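Local coordinates for N-acetylneuraminic acid (Sialic acid) synthetase (Leptospira borgpetersenii serovar Hardjo-bovis, PDB 6NCS), which probably makes a sialic acid, or its 9-phosphate, as a manganese-binding synthase of the NeuB family with a TIM-barrel fold, at residues A[102-107]-A[121-126]; A[145-150]-A[171-176]; A[184-189]-A[213-218]. One frame throughout, in Å; residues are numbered along the deposited sequence. Where two conformers were deposited one is given.

Contact 1: A[102-107]-A[121-126]. With CIT (citric acid), chain D.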
ATOM      1  N   LEU A 102       3.054 -23.061 -13.007  1.00 14.94           N
ATOM      2  CA  LEU A 102       4.475 -23.019 -13.346  1.00 12.77           C
ATOM      3  C   LEU A 102       5.311 -23.690 -12.254  1.00 17.29           C
ATOM      4  O   LEU A 102       5.102 -23.446 -11.067  1.00 17.17           O
ATOM      5  CB  LEU A 102       4.915 -21.573 -13.562  1.00 15.99           C
ATOM      6  CG  LEU A 102       6.361 -21.318 -13.988  1.00 32.84           C
ATOM      7  CD1 LEU A 102       6.812 -22.324 -15.033  1.00 46.98           C
ATOM      8  CD2 LEU A 102       6.467 -19.903 -14.535  1.00 36.96           C
ATOM      9  N   PHE A 103       6.247 -24.555 -12.655  1.00 15.39           N
ATOM     10  CA  PHE A 103       7.185 -25.187 -11.724  1.00 14.79           C
ATOM     11  C   PHE A 103       8.531 -24.478 -11.803  1.00 19.36           C
ATOM     12  O   PHE A 103       9.021 -24.216 -12.901  1.00 13.39           O
ATOM     13  CB  PHE A 103       7.379 -26.674 -12.059  1.00 18.25           C
ATOM     14  CG  PHE A 103       8.588 -27.300 -11.404  1.00 13.29           C
ATOM     15  CD1 PHE A 103       8.491 -27.885 -10.147  1.00 16.70           C
ATOM     16  CD2 PHE A 103       9.829 -27.295 -12.038  1.00 16.25           C
ATOM     17  CE1 PHE A 103       9.596 -28.455  -9.540  1.00 21.55           C
ATOM     18  CE2 PHE A 103      10.938 -27.861 -11.426  1.00 20.71           C
ATOM     19  CZ  PHE A 103      10.820 -28.436 -10.182  1.00 22.70           C
ATOM     20  N   PHE A 104       9.138 -24.177 -10.653  1.00 17.09           N
ATOM     21  CA  PHE A 104      10.558 -23.821 -10.647  1.00 18.69           C
ATOM     22  C   PHE A 104      11.128 -24.113  -9.264  1.00 13.26           C
ATOM     23  O   PHE A 104      10.465 -24.706  -8.412  1.00 13.38           O
ATOM     24  CB  PHE A 104      10.811 -22.375 -11.129  1.00 14.75           C
ATOM     25  CG  PHE A 104      10.350 -21.270 -10.200  1.00 17.16           C
ATOM     26  CD1 PHE A 104       9.004 -21.087  -9.889  1.00 17.10           C
ATOM     27  CD2 PHE A 104      11.264 -20.329  -9.736  1.00 13.12           C
ATOM     28  CE1 PHE A 104       8.601 -20.027  -9.067  1.00 20.41           C
ATOM     29  CE2 PHE A 104      10.861 -19.264  -8.938  1.00 12.98           C
ATOM     30  CZ  PHE A 104       9.534 -19.120  -8.597  1.00 15.91           C
ATOM     31  N   ALA A 105      12.394 -23.760  -9.067  1.00 15.89           N
ATOM     32  CA  ALA A 105      13.040 -24.118  -7.817  1.00 19.01           C
ATOM     33  C   ALA A 105      14.175 -23.152  -7.521  1.00 13.37           C
ATOM     34  O   ALA A 105      14.632 -22.402  -8.389  1.00 16.90           O
ATOM     35  CB  ALA A 105      13.578 -25.557  -7.846  1.00 21.83           C
ATOM     36  N   THR A 106      14.609 -23.187  -6.271  1.00 15.37           N
ATOM     37  CA  THR A 106      15.753 -22.417  -5.812  1.00 14.11           C
ATOM     38  C   THR A 106      16.961 -23.329  -5.800  1.00 14.10           C
ATOM     39  O   THR A 106      17.009 -24.236  -4.965  1.00 14.92           O
ATOM     40  CB  THR A 106      15.492 -21.883  -4.411  1.00 20.29           C
ATOM     41  OG1 THR A 106      14.332 -21.050  -4.440  1.00 18.92           O
ATOM     42  CG2 THR A 106      16.684 -21.093  -3.900  1.00 18.42           C
ATOM     43  N   PRO A 107      17.955 -23.138  -6.670  1.00 14.12           N
ATOM     44  CA  PRO A 107      19.212 -23.875  -6.507  1.00 14.92           C
ATOM     45  C   PRO A 107      20.064 -23.231  -5.426  1.00 15.46           C
ATOM     46  O   PRO A 107      20.097 -22.009  -5.274  1.00 16.75           O
ATOM     47  CB  PRO A 107      19.880 -23.745  -7.879  1.00 14.76           C
ATOM     48  CG  PRO A 107      19.454 -22.383  -8.335  1.00 13.95           C
ATOM     49  CD  PRO A 107      18.000 -22.242  -7.838  1.00 14.47           C
ATOM     50  N   VAL A 121      13.721 -25.692 -16.730  1.00 19.39           N
ATOM     51  CA  VAL A 121      13.069 -24.600 -16.015  1.00 16.44           C
ATOM     52  C   VAL A 121      13.388 -23.287 -16.722  1.00 21.29           C
ATOM     53  O   VAL A 121      14.446 -23.130 -17.342  1.00 19.73           O
ATOM     54  CB  VAL A 121      13.477 -24.539 -14.529  1.00 22.37           C
ATOM     55  CG1 VAL A 121      13.328 -25.914 -13.875  1.00 19.83           C
ATOM     56  CG2 VAL A 121      14.897 -23.988 -14.379  1.00 27.70           C
ATOM     57  N   GLU A 122      12.449 -22.342 -16.654  1.00 18.74           N
ATOM     58  CA  GLU A 122      12.628 -21.043 -17.288  1.00 19.27           C
ATOM     59  C   GLU A 122      12.883 -19.922 -16.296  1.00 20.38           C
ATOM     60  O   GLU A 122      13.255 -18.823 -16.721  1.00 15.37           O
ATOM     61  CB  GLU A 122      11.402 -20.686 -18.149  1.00 24.20           C
ATOM     62  CG  GLU A 122      11.239 -21.563 -19.401  1.00 35.28           C
ATOM     63  CD  GLU A 122      12.404 -21.452 -20.387  1.00 59.69           C
ATOM     64  OE1 GLU A 122      13.115 -20.419 -20.388  1.00 60.37           O
ATOM     65  OE2 GLU A 122      12.608 -22.407 -21.172  1.00 63.74           O
ATOM     66  N   ILE A 123      12.688 -20.173 -15.001  1.00 14.05           N
ATOM     67  CA  ILE A 123      12.895 -19.199 -13.933  1.00 14.53           C
ATOM     68  C   ILE A 123      13.747 -19.838 -12.849  1.00 16.82           C
ATOM     69  O   ILE A 123      13.530 -21.000 -12.486  1.00 17.57           O
ATOM     70  CB  ILE A 123      11.565 -18.724 -13.306  1.00 20.51           C
ATOM     71  CG1 ILE A 123      10.620 -18.155 -14.346  1.00 25.47           C
ATOM     72  CG2 ILE A 123      11.824 -17.658 -12.239  1.00 29.44           C
ATOM     73  CD1 ILE A 123       9.359 -17.579 -13.714  1.00 33.07           C
ATOM     74  N   LEU A 124      14.683 -19.066 -12.300  1.00 17.76           N
ATOM     75  CA  LEU A 124      15.451 -19.460 -11.126  1.00 14.29           C
ATOM     76  C   LEU A 124      15.142 -18.511  -9.974  1.00 14.24           C
ATOM     77  O   LEU A 124      15.078 -17.292 -10.162  1.00 15.02           O
ATOM     78  CB  LEU A 124      16.961 -19.429 -11.408  1.00 13.19           C
ATOM     79  CG  LEU A 124      17.529 -20.301 -12.523  1.00 15.21           C
ATOM     80  CD1 LEU A 124      18.964 -19.890 -12.796  1.00 17.67           C
ATOM     81  CD2 LEU A 124      17.464 -21.766 -12.116  1.00 18.82           C
ATOM     82  N   LYS A 125      14.965 -19.062  -8.778  1.00 15.26           N
ATOM     83  CA  LYS A 125      14.917 -18.255  -7.567  1.00 14.04           C
ATOM     84  C   LYS A 125      16.260 -18.354  -6.860  1.00 14.55           C
ATOM     85  O   LYS A 125      16.825 -19.441  -6.762  1.00 17.60           O
ATOM     86  CB  LYS A 125      13.807 -18.744  -6.628  1.00 15.03           C
ATOM     87  CG  LYS A 125      13.809 -18.088  -5.261  1.00 18.59           C
ATOM     88  CD  LYS A 125      13.324 -16.667  -5.334  1.00 18.96           C
ATOM     89  CE  LYS A 125      13.611 -15.928  -4.030  1.00 21.80           C
ATOM     90  NZ  LYS A 125      12.879 -16.515  -2.872  1.00 23.62           N
ATOM     91  N   ILE A 126      16.770 -17.225  -6.362  1.00 12.95           N
ATOM     92  CA  ILE A 126      17.973 -17.216  -5.535  1.00 13.54           C
ATOM     93  C   ILE A 126      17.575 -16.743  -4.147  1.00 15.87           C
ATOM     94  O   ILE A 126      16.995 -15.656  -3.997  1.00 16.23           O
ATOM     95  CB  ILE A 126      19.081 -16.328  -6.117  1.00 15.25           C
ATOM     96  CG1 ILE A 126      19.492 -16.815  -7.507  1.00 16.26           C
ATOM     97  CG2 ILE A 126      20.289 -16.318  -5.182  1.00 21.75           C
ATOM     98  CD1 ILE A 126      20.117 -18.189  -7.518  1.00 20.72           C
TER
HETATM   99  C1  CIT D 302      13.972 -19.671  -1.379  0.89 24.56           C
HETATM  100  O1  CIT D 302      13.745 -20.504  -2.269  0.89 44.09           O
HETATM  101  O2  CIT D 302      13.757 -18.469  -1.626  0.89 34.52           O
HETATM  102  C2  CIT D 302      14.493 -20.153  -0.046  0.89 26.57           C
HETATM  103  C3  CIT D 302      13.766 -19.571   1.171  0.89 36.10           C
HETATM  104  O7  CIT D 302      12.335 -19.845   1.102  0.89 23.65           O
HETATM  105  C4  CIT D 302      14.378 -20.253   2.385  0.89 39.93           C
HETATM  106  C5  CIT D 302      13.645 -19.954   3.673  0.89 41.45           C
HETATM  107  O3  CIT D 302      13.970 -20.598   4.694  0.89 33.14           O
HETATM  108  O4  CIT D 302      12.741 -19.084   3.754  0.89 25.75           O
HETATM  109  C6  CIT D 302      14.036 -18.075   1.307  0.89 39.21           C
HETATM  110  O5  CIT D 302      15.179 -17.614   1.094  0.89 37.03           O
HETATM  111  O6  CIT D 302      13.117 -17.286   1.643  0.89 22.70           O
HETATM  112  O   HOH W   1      10.213 -22.583 -14.990  1.00 29.73           O
HETATM  113  O   HOH W   2      14.220 -23.081 -11.089  1.00 25.07           O
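Ala105 and Lys125 share the one direct backbone hydrogen bond between these two barrel strands. It runs from Lys125 N to Ala105 O, straight (176°) but weak at 3.4 Å. One water accepts from Ala105 N (2.8 Å) and donates to Ile123 O (2.6 Å). Another links Phe103 O to Glu122 N.

The apolar contacts lie beside this seam. Phe104 CD2 meets Ile123 CG2 at 3.7 Å, and CE2 of the same ring reaches Lys125 CB. With chi1 at 70°, CG sits between its own N and carbonyl carbon, which brings the CD2 and CE2 side of the ring to Ile123 and Lys125. Leu102 CD2 touches Ile123 CD1 at 3.8 Å, the side chains crossing at about a right angle. Phe103 sets its ring edge near Val121 CG1.

The polar group is Thr106 with Lys125, side by side and pointing the same way. Thr106 OG1 and Lys125 NZ each bond one oxygen of a single citrate carboxylate, but both bonds are very short and their lengths doubtful. Lys59 also bonds this citrate, and Glu229 pairs with Lys125. The citrate probably came from the crystallisation liquor, but the cluster, with Lys125 about 6 Å from the manganese (side chain to ion), is consistent with an anion pocket.

Contact 2: A[145-150]-A[171-176]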
ATOM      1  N   LEU A 145      18.394 -17.480 -17.925  1.00 15.44           N
ATOM      2  CA  LEU A 145      17.034 -17.668 -17.451  1.00 16.90           C
ATOM      3  C   LEU A 145      16.556 -16.440 -16.679  1.00 16.60           C
ATOM      4  O   LEU A 145      17.339 -15.567 -16.297  1.00 18.64           O
ATOM      5  CB  LEU A 145      16.945 -18.902 -16.550  1.00 19.95           C
ATOM      6  CG  LEU A 145      17.469 -20.207 -17.145  1.00 20.22           C
ATOM      7  CD1 LEU A 145      17.279 -21.342 -16.135  1.00 24.30           C
ATOM      8  CD2 LEU A 145      16.753 -20.507 -18.451  1.00 24.22           C
ATOM      9  N   ILE A 146      15.243 -16.384 -16.455  1.00 14.97           N
ATOM     10  CA  ILE A 146      14.672 -15.367 -15.583  1.00 12.53           C
ATOM     11  C   ILE A 146      15.134 -15.641 -14.164  1.00 15.81           C
ATOM     12  O   ILE A 146      15.104 -16.786 -13.706  1.00 14.67           O
ATOM     13  CB  ILE A 146      13.137 -15.390 -15.654  1.00 15.50           C
ATOM     14  CG1 ILE A 146      12.647 -15.152 -17.085  1.00 14.74           C
ATOM     15  CG2 ILE A 146      12.527 -14.387 -14.658  1.00 16.54           C
ATOM     16  CD1 ILE A 146      11.223 -15.644 -17.287  1.00 17.62           C
ATOM     17  N   VAL A 147      15.556 -14.597 -13.453  1.00 11.76           N
ATOM     18  CA  VAL A 147      16.092 -14.756 -12.106  1.00 11.96           C
ATOM     19  C   VAL A 147      15.263 -13.911 -11.159  1.00 18.40           C
ATOM     20  O   VAL A 147      15.086 -12.708 -11.388  1.00 15.11           O
ATOM     21  CB  VAL A 147      17.571 -14.352 -12.012  1.00 14.07           C
ATOM     22  CG1 VAL A 147      18.044 -14.515 -10.568  1.00 15.22           C
ATOM     23  CG2 VAL A 147      18.425 -15.189 -12.958  1.00 20.39           C
ATOM     24  N   ILE A 148      14.764 -14.541 -10.101  1.00 12.66           N
ATOM     25  CA  ILE A 148      14.128 -13.846  -8.991  1.00 10.12           C
ATOM     26  C   ILE A 148      15.084 -13.927  -7.812  1.00 11.11           C
ATOM     27  O   ILE A 148      15.444 -15.028  -7.380  1.00 16.82           O
ATOM     28  CB  ILE A 148      12.773 -14.465  -8.627  1.00 14.42           C
ATOM     29  CG1 ILE A 148      11.836 -14.498  -9.842  1.00 17.12           C
ATOM     30  CG2 ILE A 148      12.170 -13.684  -7.474  1.00 11.96           C
ATOM     31  CD1 ILE A 148      10.491 -15.201  -9.552  1.00 14.50           C
ATOM     32  N   LEU A 149      15.507 -12.770  -7.301  1.00 12.10           N
ATOM     33  CA  LEU A 149      16.397 -12.680  -6.148  1.00 13.61           C
ATOM     34  C   LEU A 149      15.643 -12.044  -4.988  1.00 16.16           C
ATOM     35  O   LEU A 149      14.956 -11.042  -5.182  1.00 13.99           O
ATOM     36  CB  LEU A 149      17.623 -11.833  -6.486  1.00 14.23           C
ATOM     37  CG  LEU A 149      18.617 -11.517  -5.364  1.00 19.16           C
ATOM     38  CD1 LEU A 149      19.342 -12.789  -4.889  1.00 21.74           C
ATOM     39  CD2 LEU A 149      19.611 -10.460  -5.837  1.00 18.39           C
ATOM     40  N   SER A 150      15.742 -12.635  -3.804  1.00 13.76           N
ATOM     41  CA  SER A 150      15.230 -12.038  -2.576  0.59 15.90           C
ATOM     42  C   SER A 150      16.372 -11.369  -1.824  1.00 11.90           C
ATOM     43  O   SER A 150      17.507 -11.850  -1.850  1.00 16.49           O
ATOM     44  CB  SER A 150      14.579 -13.090  -1.676  0.59 19.71           C
ATOM     45  OG  SER A 150      13.309 -13.469  -2.166  0.59 23.89           O
ATOM     46  N   SER A 171      20.293 -10.197 -17.798  1.00 16.99           N
ATOM     47  CA  SER A 171      19.367 -11.226 -17.338  1.00 20.31           C
ATOM     48  C   SER A 171      17.987 -10.619 -17.088  1.00 16.03           C
ATOM     49  O   SER A 171      17.883  -9.510 -16.542  1.00 16.48           O
ATOM     50  CB  SER A 171      19.875 -11.867 -16.043  1.00 15.47           C
ATOM     51  OG  SER A 171      21.191 -12.380 -16.192  1.00 20.79           O
ATOM     52  N   PRO A 172      16.909 -11.300 -17.476  1.00 14.08           N
ATOM     53  CA  PRO A 172      15.588 -10.890 -16.982  1.00 14.46           C
ATOM     54  C   PRO A 172      15.576 -11.089 -15.477  1.00 12.38           C
ATOM     55  O   PRO A 172      15.945 -12.154 -14.975  1.00 16.10           O
ATOM     56  CB  PRO A 172      14.611 -11.836 -17.700  1.00 16.22           C
ATOM     57  CG  PRO A 172      15.415 -12.508 -18.769  1.00 17.43           C
ATOM     58  CD  PRO A 172      16.835 -12.538 -18.267  1.00 18.31           C
ATOM     59  N   PHE A 173      15.219 -10.031 -14.753  1.00 14.18           N
ATOM     60  CA  PHE A 173      15.545  -9.973 -13.342  1.00 13.21           C
ATOM     61  C   PHE A 173      14.394  -9.370 -12.551  1.00 13.98           C
ATOM     62  O   PHE A 173      13.806  -8.362 -12.950  1.00 15.85           O
ATOM     63  CB  PHE A 173      16.828  -9.162 -13.126  1.00 15.09           C
ATOM     64  CG  PHE A 173      17.258  -9.092 -11.697  1.00 16.88           C
ATOM     65  CD1 PHE A 173      17.859 -10.179 -11.088  1.00 18.31           C
ATOM     66  CD2 PHE A 173      17.066  -7.935 -10.965  1.00 17.59           C
ATOM     67  CE1 PHE A 173      18.249 -10.123  -9.760  1.00 21.83           C
ATOM     68  CE2 PHE A 173      17.450  -7.863  -9.640  1.00 16.27           C
ATOM     69  CZ  PHE A 173      18.057  -8.962  -9.035  1.00 19.54           C
ATOM     70  N   ILE A 174      14.095 -10.002 -11.423  1.00 13.45           N
ATOM     71  CA  ILE A 174      13.053  -9.590 -10.490  1.00 10.22           C
ATOM     72  C   ILE A 174      13.664  -9.581  -9.096  1.00 11.50           C
ATOM     73  O   ILE A 174      14.383 -10.513  -8.725  1.00 13.02           O
ATOM     74  CB  ILE A 174      11.854 -10.558 -10.561  1.00 15.69           C
ATOM     75  CG1 ILE A 174      11.199 -10.464 -11.938  1.00 16.52           C
ATOM     76  CG2 ILE A 174      10.855 -10.324  -9.420  1.00 13.37           C
ATOM     77  CD1 ILE A 174      10.387 -11.691 -12.313  1.00 18.46           C
ATOM     78  N   LEU A 175      13.370  -8.542  -8.310  1.00 12.70           N
ATOM     79  CA  LEU A 175      13.884  -8.447  -6.948  1.00 12.15           C
ATOM     80  C   LEU A 175      12.724  -8.465  -5.959  1.00 10.40           C
ATOM     81  O   LEU A 175      11.754  -7.726  -6.136  1.00 11.90           O
ATOM     82  CB  LEU A 175      14.696  -7.169  -6.791  1.00 13.00           C
ATOM     83  CG  LEU A 175      15.387  -6.899  -5.466  1.00 13.79           C
ATOM     84  CD1 LEU A 175      16.442  -7.984  -5.241  1.00 15.53           C
ATOM     85  CD2 LEU A 175      16.057  -5.527  -5.511  1.00 14.12           C
ATOM     86  N   LEU A 176      12.814  -9.304  -4.926  1.00 11.87           N
ATOM     87  CA  LEU A 176      11.781  -9.365  -3.893  1.00 12.17           C
ATOM     88  C   LEU A 176      12.299  -8.762  -2.591  1.00 12.29           C
ATOM     89  O   LEU A 176      13.315  -9.212  -2.053  1.00 11.34           O
ATOM     90  CB  LEU A 176      11.329 -10.802  -3.638  1.00  9.73           C
ATOM     91  CG  LEU A 176      10.879 -11.628  -4.843  1.00 11.09           C
ATOM     92  CD1 LEU A 176      10.438 -13.039  -4.375  1.00 13.92           C
ATOM     93  CD2 LEU A 176       9.764 -10.922  -5.583  1.00 11.58           C
TER
HETATM   94  O   HOH W   3      20.007 -15.071 -16.460  1.00 16.94           O
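Leu149 and Phe173 point to the same face of the sheet, and with CG anti to the backbone N in both (chi1 175° and -178°) their ends meet there. Leu149 CB comes to 3.7 Å from Phe173 CE1, and Leu149 CD2 sits at the ring edge, in its plane. Leu175 runs alongside Leu149, pointing the same way, with its CD1 near Leu149 CD2.

On the other face Ile148 and Ile174 lie side by side, with CG1 of Ile148 4.0 Å from Ile174 CB. Ile148 CG2 presses on Leu176 CG at 3.6 Å.

The backbones are paired in parallel register, Val147 with Phe173 through Ser150 with Leu176. Four hydrogen bonds alternate between them. Val147 N gives to Pro172 O (2.9 Å), and Ile174 N to Val147 O. Leu149 N then gives to Ile174 O, and Leu176 N to Leu149 O (2.8 Å). Beyond the strand start, a water joins Leu145 O to Ser171 OG.

This is the pairing of a beta-alpha-beta crossover through helix 156-168. That helix covers the face of Val147, Leu149 and Phe173, where Phe166 stacks on Phe173. Strand 13-15 touches Ile146, Pro172 and Ile174, and strand 123-126 flanks strand 146-150 along its other edge.

Contact 3: A[184-189]-A[213-218]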
ATOM      1  N   MET A 184       8.465 -13.814  10.941  1.00 23.74           N
ATOM      2  CA  MET A 184       8.618 -12.372  10.800  1.00 22.53           C
ATOM      3  C   MET A 184       7.459 -11.673  11.499  1.00 29.73           C
ATOM      4  O   MET A 184       6.290 -11.953  11.215  1.00 37.44           O
ATOM      5  CB  MET A 184       8.684 -11.972   9.330  1.00 20.23           C
ATOM      6  CG  MET A 184       9.057 -10.512   9.140  1.00 21.49           C
ATOM      7  SD  MET A 184       8.523  -9.873   7.559  1.00 27.40           S
ATOM      8  CE  MET A 184       6.746  -9.907   7.839  1.00 19.57           C
ATOM      9  N   ASN A 185       7.785 -10.774  12.422  1.00 23.98           N
ATOM     10  CA  ASN A 185       6.773 -10.014  13.138  1.00 24.75           C
ATOM     11  C   ASN A 185       6.347  -8.793  12.323  1.00 22.97           C
ATOM     12  O   ASN A 185       7.073  -8.318  11.452  1.00 22.40           O
ATOM     13  CB  ASN A 185       7.305  -9.591  14.503  1.00 26.71           C
ATOM     14  CG  ASN A 185       7.792 -10.773  15.331  1.00 47.95           C
ATOM     15  OD1 ASN A 185       7.101 -11.787  15.453  1.00 51.43           O
ATOM     16  ND2 ASN A 185       8.992 -10.652  15.889  1.00 43.73           N
ATOM     17  N   GLU A 186       5.148  -8.285  12.630  1.00 25.84           N
ATOM     18  CA  GLU A 186       4.572  -7.160  11.886  1.00 27.08           C
ATOM     19  C   GLU A 186       5.527  -5.976  11.809  1.00 24.85           C
ATOM     20  O   GLU A 186       5.722  -5.385  10.741  1.00 24.97           O
ATOM     21  CB  GLU A 186       3.264  -6.699  12.543  1.00 33.32           C
ATOM     22  CG  GLU A 186       2.045  -7.501  12.187  1.00 34.55           C
ATOM     23  CD  GLU A 186       0.779  -6.946  12.823  1.00 26.31           C
ATOM     24  OE1 GLU A 186       0.845  -5.940  13.567  1.00 33.76           O
ATOM     25  OE2 GLU A 186      -0.295  -7.521  12.575  1.00 47.23           O
ATOM     26  N   ILE A 187       6.114  -5.594  12.945  1.00 22.98           N
ATOM     27  CA  ILE A 187       6.918  -4.379  12.970  1.00 34.13           C
ATOM     28  C   ILE A 187       8.224  -4.525  12.213  1.00 24.16           C
ATOM     29  O   ILE A 187       8.927  -3.526  12.028  1.00 27.32           O
ATOM     30  CB  ILE A 187       7.225  -3.913  14.408  1.00 36.19           C
ATOM     31  CG1 ILE A 187       8.146  -4.905  15.119  1.00 29.91           C
ATOM     32  CG2 ILE A 187       5.933  -3.692  15.189  1.00 44.56           C
ATOM     33  CD1 ILE A 187       8.658  -4.389  16.450  1.00 43.32           C
ATOM     34  N   ASP A 188       8.563  -5.732  11.757  1.00 21.77           N
ATOM     35  CA  ASP A 188       9.783  -5.955  10.995  1.00 20.71           C
ATOM     36  C   ASP A 188       9.559  -5.990   9.488  1.00 19.66           C
ATOM     37  O   ASP A 188      10.529  -6.122   8.745  1.00 20.82           O
ATOM     38  CB  ASP A 188      10.445  -7.269  11.425  1.00 21.37           C
ATOM     39  CG  ASP A 188      11.169  -7.154  12.749  1.00 37.14           C
ATOM     40  OD1 ASP A 188      11.594  -6.033  13.103  1.00 37.63           O
ATOM     41  OD2 ASP A 188      11.316  -8.191  13.431  1.00 36.59           O
ATOM     42  N   ALA A 189       8.309  -5.851   9.021  1.00 17.67           N
ATOM     43  CA  ALA A 189       8.010  -6.062   7.608  1.00 16.05           C
ATOM     44  C   ALA A 189       8.689  -5.033   6.713  1.00 17.51           C
ATOM     45  O   ALA A 189       9.098  -5.358   5.586  1.00 15.44           O
ATOM     46  CB  ALA A 189       6.498  -6.037   7.387  1.00 15.85           C
ATOM     47  N   GLY A 213       0.804 -15.324   8.494  1.00 21.87           N
ATOM     48  CA  GLY A 213      -0.492 -15.154   7.877  1.00 21.59           C
ATOM     49  C   GLY A 213      -0.381 -14.627   6.464  1.00 16.20           C
ATOM     50  O   GLY A 213       0.702 -14.604   5.873  1.00 16.76           O
ATOM     51  N   ILE A 214      -1.520 -14.187   5.921  1.00 15.95           N
ATOM     52  CA  ILE A 214      -1.514 -13.565   4.602  1.00 14.66           C
ATOM     53  C   ILE A 214      -1.794 -12.074   4.657  1.00 15.65           C
ATOM     54  O   ILE A 214      -1.746 -11.419   3.610  1.00 15.72           O
ATOM     55  CB  ILE A 214      -2.491 -14.250   3.624  1.00 18.53           C
ATOM     56  CG1 ILE A 214      -3.939 -14.125   4.096  1.00 22.66           C
ATOM     57  CG2 ILE A 214      -2.089 -15.694   3.378  1.00 14.77           C
ATOM     58  CD1 ILE A 214      -4.942 -14.502   3.006  1.00 22.01           C
ATOM     59  N   GLU A 215      -2.055 -11.508   5.835  1.00 15.74           N
ATOM     60  CA  GLU A 215      -2.332 -10.075   5.884  1.00 21.17           C
ATOM     61  C   GLU A 215      -1.134  -9.266   5.416  1.00 14.90           C
ATOM     62  O   GLU A 215      -1.291  -8.305   4.660  1.00 15.39           O
ATOM     63  CB  GLU A 215      -2.735  -9.635   7.286  1.00 21.41           C
ATOM     64  CG  GLU A 215      -3.150  -8.158   7.305  1.00 20.25           C
ATOM     65  CD  GLU A 215      -3.379  -7.600   8.692  1.00 27.70           C
ATOM     66  OE1 GLU A 215      -2.589  -7.901   9.604  1.00 28.51           O
ATOM     67  OE2 GLU A 215      -4.359  -6.846   8.859  1.00 30.72           O
ATOM     68  N   ILE A 216       0.073  -9.617   5.868  1.00 15.06           N
ATOM     69  CA  ILE A 216       1.252  -8.842   5.478  1.00 14.46           C
ATOM     70  C   ILE A 216       1.512  -8.915   3.975  1.00 19.92           C
ATOM     71  O   ILE A 216       1.710  -7.859   3.354  1.00 12.65           O
ATOM     72  CB  ILE A 216       2.464  -9.247   6.331  1.00 15.23           C
ATOM     73  CG1 ILE A 216       2.207  -8.890   7.795  1.00 16.83           C
ATOM     74  CG2 ILE A 216       3.701  -8.516   5.846  1.00 16.08           C
ATOM     75  CD1 ILE A 216       3.272  -9.359   8.779  1.00 24.12           C
ATOM     76  N   PRO A 217       1.488 -10.087   3.324  1.00 12.51           N
ATOM     77  CA  PRO A 217       1.602 -10.076   1.853  1.00 16.09           C
ATOM     78  C   PRO A 217       0.500  -9.279   1.143  1.00 12.40           C
ATOM     79  O   PRO A 217       0.773  -8.645   0.116  1.00 13.47           O
ATOM     80  CB  PRO A 217       1.572 -11.571   1.477  1.00 16.50           C
ATOM     81  CG  PRO A 217       1.279 -12.330   2.712  1.00 17.37           C
ATOM     82  CD  PRO A 217       1.611 -11.445   3.885  1.00 15.13           C
ATOM     83  N   LEU A 218      -0.727  -9.267   1.656  1.00 13.33           N
ATOM     84  CA  LEU A 218      -1.761  -8.434   1.037  1.00 11.12           C
ATOM     85  C   LEU A 218      -1.441  -6.953   1.198  1.00 11.50           C
ATOM     86  O   LEU A 218      -1.614  -6.164   0.256  1.00 13.36           O
ATOM     87  CB  LEU A 218      -3.131  -8.753   1.644  1.00 12.12           C
ATOM     88  CG  LEU A 218      -3.594 -10.174   1.267  1.00 14.22           C
ATOM     89  CD1 LEU A 218      -4.860 -10.520   2.008  1.00 14.28           C
ATOM     90  CD2 LEU A 218      -3.836 -10.230  -0.237  1.00 16.79           C
TER
HETATM   91  O   HOH W   4      -0.361  -8.823  10.332  1.00 29.14           O
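Glu186 and Ile216 mark the closest backbone approach, with CA to CA 7.4 Å, and no hydrogen bond joins the two main chains directly. Residues 184-189 form a loop with two tight turns, held by Asp188 N to Asn185 O and Ala189 N to Glu186 O. The other segment enters helix 215-222, where Leu218 N bonds Ile214 O in the first turn.

Ile216 carries the apolar contact, and its two branches divide the work. Its CD1 meets Met184 CE at 3.6 Å and also lies against CA and CG of Glu186. Its CG2 takes Ala189 CB at 4.0 Å and the same methionine methyl. The Met184 chain is extended until the thioether, where chi3 of 68° turns CE toward the isoleucine.

The contact belongs to the TIM barrel. A loop that follows strand 173-178 leans on the start of the helix that follows strand 205-209. Met184 also lies about 4 Å, side chain to side chain, from His210, a manganese ligand, and its backbone is hydrogen-bonded to that of His210.

Two acids come close beside this apolar contact. Glu186 OE2 and Glu215 OE1 stand 3.8 Å apart, with the carboxylate planes turned 55° from one another. A water between them donates to Glu186 OE2 (2.6 Å) and to Glu215 OE1 (2.5 Å). Arg261 of the second subunit forms salt bridges to Glu186 OE2 through NH1 and to Glu215 OE2 through NH2, which would ease the closeness of two like charges.

In the fold
The three contacts follow one another along the chain without overlap, all in the NeuB barrel. Contacts 1 and 2 are neighbours there, with centres 10 Å apart. Strands 123-126 and 146-150 pair side by side, probably through Leu124 N to Ile146 O and Ile126 N to Ile148 O. Contact 1 brings the third and fourth strands of the barrel together and closes the circle. Contact 3 is farther off, 24 Å from contact 1 and 22 Å from contact 2 between centres, and touches neither. Contacts 1 and 3 lie on opposite sides of the chain's centre, each with a residue near the manganese site. Contact 3 also reaches the second subunit.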